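Local structure of protein ppBat (Bacteroides thetaiotaomicron VPI-5482, 3CNE) at residues V10-G15 and K44-M49. The protein binds flavins such as lumichrome, riboflavin, FMN and FAD as a homodimer, may serve as a flavin store, and appears to lack protease and chaperone activity. Numbering follows the deposited sequence.
Sequences VNPVNG and KTNSGM. With CA (calcium ion), chain F.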
ATOM      1  N   VAL A  10      -5.192   0.686  12.115  1.00 17.72           N
ATOM      2  CA  VAL A  10      -5.700  -0.351  12.991  1.00 17.90           C
ATOM      3  C   VAL A  10      -4.800  -1.591  12.834  1.00 18.40           C
ATOM      4  O   VAL A  10      -3.879  -1.575  12.046  1.00 17.64           O
ATOM      5  CB  VAL A  10      -7.168  -0.678  12.714  1.00 18.12           C
ATOM      6  CG1 VAL A  10      -8.051   0.513  13.194  1.00 18.05           C
ATOM      7  CG2 VAL A  10      -7.410  -1.039  11.206  1.00 17.45           C
ATOM      8  N   ASN A  11      -5.060  -2.636  13.594  1.00 18.23           N
ATOM      9  CA  ASN A  11      -4.179  -3.800  13.555  1.00 19.28           C
ATOM     10  C   ASN A  11      -4.997  -5.077  13.485  1.00 19.53           C
ATOM     11  O   ASN A  11      -5.575  -5.495  14.500  1.00 19.01           O
ATOM     12  CB  ASN A  11      -3.316  -3.780  14.803  1.00 19.61           C
ATOM     13  CG  ASN A  11      -2.340  -4.907  14.857  1.00 22.42           C
ATOM     14  OD1 ASN A  11      -1.959  -5.451  13.839  1.00 20.90           O
ATOM     15  ND2 ASN A  11      -1.930  -5.270  16.065  1.00 25.10           N
ATOM     16  N   PRO A  12      -5.053  -5.732  12.306  1.00 19.49           N
ATOM     17  CA  PRO A  12      -4.332  -5.462  11.058  1.00 19.14           C
ATOM     18  C   PRO A  12      -4.954  -4.330  10.234  1.00 18.61           C
ATOM     19  O   PRO A  12      -6.141  -4.148  10.292  1.00 19.43           O
ATOM     20  CB  PRO A  12      -4.461  -6.776  10.285  1.00 19.81           C
ATOM     21  CG  PRO A  12      -5.844  -7.305  10.696  1.00 20.52           C
ATOM     22  CD  PRO A  12      -5.957  -6.897  12.199  1.00 19.53           C
ATOM     23  N   VAL A  13      -4.122  -3.591   9.496  1.00 17.07           N
ATOM     24  CA  VAL A  13      -4.555  -2.499   8.636  1.00 16.66           C
ATOM     25  C   VAL A  13      -4.476  -3.010   7.210  1.00 17.76           C
ATOM     26  O   VAL A  13      -3.644  -3.880   6.871  1.00 17.07           O
ATOM     27  CB  VAL A  13      -3.609  -1.247   8.813  1.00 17.79           C
ATOM     28  CG1 VAL A  13      -2.205  -1.557   8.411  1.00 16.51           C
ATOM     29  CG2 VAL A  13      -4.157   0.099   8.158  1.00 15.83           C
ATOM     30  N   ASN A  14      -5.349  -2.497   6.370  1.00 16.98           N
ATOM     31  CA  ASN A  14      -5.188  -2.735   4.948  1.00 18.93           C
ATOM     32  C   ASN A  14      -4.075  -1.815   4.452  1.00 18.30           C
ATOM     33  O   ASN A  14      -4.237  -0.603   4.410  1.00 16.62           O
ATOM     34  CB  ASN A  14      -6.497  -2.438   4.224  1.00 17.93           C
ATOM     35  CG  ASN A  14      -6.436  -2.748   2.763  1.00 20.84           C
ATOM     36  OD1 ASN A  14      -5.549  -2.254   2.063  1.00 20.92           O
ATOM     37  ND2 ASN A  14      -7.447  -3.500   2.262  1.00 15.78           N
ATOM     38  N   GLY A  15      -2.979  -2.431   4.025  1.00 18.49           N
ATOM     39  CA  GLY A  15      -1.770  -1.718   3.645  1.00 18.98           C
ATOM     40  C   GLY A  15      -1.918  -1.005   2.317  1.00 19.58           C
ATOM     41  O   GLY A  15      -1.237  -0.024   2.084  1.00 19.86           O
ATOM     42  N   LYS A  44       0.176  -5.297  12.144  1.00 22.21           N
ATOM     43  CA  LYS A  44       0.268  -6.137  10.960  1.00 22.79           C
ATOM     44  C   LYS A  44      -0.567  -5.538   9.881  1.00 21.49           C
ATOM     45  O   LYS A  44      -1.434  -4.719  10.177  1.00 20.37           O
ATOM     46  CB  LYS A  44      -0.233  -7.534  11.256  1.00 23.80           C
ATOM     47  CG  LYS A  44       0.869  -8.465  11.683  1.00 30.80           C
ATOM     48  CD  LYS A  44       1.126  -8.418  13.173  1.00 37.76           C
ATOM     49  CE  LYS A  44       1.971  -9.642  13.587  1.00 43.01           C
ATOM     50  NZ  LYS A  44       1.609 -10.095  14.982  1.00 46.39           N
ATOM     51  N   THR A  45      -0.313  -5.930   8.629  1.00 20.32           N
ATOM     52  CA  THR A  45      -1.228  -5.601   7.550  1.00 18.98           C
ATOM     53  C   THR A  45      -2.131  -6.798   7.393  1.00 19.73           C
ATOM     54  O   THR A  45      -1.783  -7.894   7.854  1.00 20.70           O
ATOM     55  CB  THR A  45      -0.504  -5.309   6.255  1.00 17.91           C
ATOM     56  OG1 THR A  45       0.290  -6.448   5.851  1.00 16.98           O
ATOM     57  CG2 THR A  45       0.462  -4.097   6.491  1.00 18.30           C
ATOM     58  N   ASN A  46      -3.244  -6.629   6.712  1.00 19.45           N
ATOM     59  CA  ASN A  46      -4.142  -7.764   6.404  1.00 20.29           C
ATOM     60  C   ASN A  46      -3.312  -8.845   5.707  1.00 21.11           C
ATOM     61  O   ASN A  46      -3.486 -10.033   5.955  1.00 22.07           O
ATOM     62  CB  ASN A  46      -5.241  -7.347   5.433  1.00 19.55           C
ATOM     63  CG  ASN A  46      -6.253  -6.389   6.043  1.00 21.52           C
ATOM     64  OD1 ASN A  46      -6.267  -6.157   7.247  1.00 20.22           O
ATOM     65  ND2 ASN A  46      -7.129  -5.868   5.207  1.00 19.74           N
ATOM     66  N   SER A  47      -2.379  -8.402   4.865  1.00 21.98           N
ATOM     67  CA  SER A  47      -1.512  -9.300   4.058  1.00 22.18           C
ATOM     68  C   SER A  47      -0.359  -9.957   4.832  1.00 21.70           C
ATOM     69  O   SER A  47       0.397 -10.781   4.281  1.00 22.00           O
ATOM     70  CB  SER A  47      -1.007  -8.544   2.835  1.00 22.30           C
ATOM     71  OG  SER A  47      -0.395  -7.298   3.162  1.00 23.95           O
ATOM     72  N   GLY A  48      -0.217  -9.568   6.097  1.00 21.38           N
ATOM     73  CA  GLY A  48       0.662 -10.256   7.053  1.00 21.88           C
ATOM     74  C   GLY A  48       2.049  -9.663   7.168  1.00 22.50           C
ATOM     75  O   GLY A  48       2.952 -10.294   7.747  1.00 22.58           O
HETATM   76  N   MSE A  49       2.254  -8.458   6.615  1.00 21.20           N
HETATM   77  CA  MSE A  49       3.543  -7.789   6.810  1.00 21.23           C
HETATM   78  C   MSE A  49       3.505  -7.121   8.187  1.00 21.44           C
HETATM   79  O   MSE A  49       2.450  -6.915   8.730  1.00 21.97           O
HETATM   80  CB  MSE A  49       3.841  -6.741   5.712  1.00 20.85           C
HETATM   81  CG  MSE A  49       3.900  -7.271   4.287  1.00 20.00           C
HETATM   82 SE   MSE A  49       5.289  -8.697   4.088  1.00 35.35          SE
HETATM   83  CE  MSE A  49       3.979 -10.193   4.012  1.00 24.44           C
TER
HETATM   84 CA    CA F 302      -2.656  -5.487   3.223  1.00 25.22          CA
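Asn11 and Lys44 open a row of three hydrogen bonds between loop 10-15 and segment 44-49. The side-chain carbonyl OD1 of Asn11 takes the backbone N-H of Lys44 at 2.7 Å, a nearly straight bond (164° at H) that reaches the oxygen from above its carbonyl plane. With CG anti to the backbone N (chi1 -178°), OD1 is brought up to Lys44 N. A leucine in place of Asn11 would probably leave the Lys44 N-H without this acceptor and the two loops held there by one bond fewer. Val13 N then donates to Lys44 O (3.0 Å), and Asn46 N to Val13 O (2.8 Å), making Val13 and Thr45 a single beta bridge. Close CA-H...O contacts fill in between: Pro12, which follows a cis peptide bond, sets its CA 3.1 Å from Lys44 O, while Thr45 CA faces Val13 O.

The side chain of Asn46 lies across loop 10-15. Its CB is beside the calcium ion and the carbonyl of Val13; CG lies beside Val13 O and Asn14 CA; OD1 rests 3.6 Å from Pro12 CB and accepts a hydrogen bond from Asp76 N; ND2 packs 3.6 Å from Asn14 CB, the two amide planes 72° apart. Ser47, in the type I turn Thr45-Gly48, binds the calcium ion through OG at 2.9 Å and shares a hydrogen bond with Thr45 OG1; Thr45 OG1 takes the backbone N-H of Met49.

Asn14 N-caps helix 15-27, its OD1 taking Gly17 N; its backbone is hydrogen-bonded to Cys74, a zinc ligand. In this DJ-1/PfpI-family domain the contact joins the loop between strand 4-9 of the seven-stranded sheet and helix 15-27 to the connection of hairpin 42-44/50-52, with Phe19, in helix 15-27 of the second subunit, packing on Thr45 and Ser47.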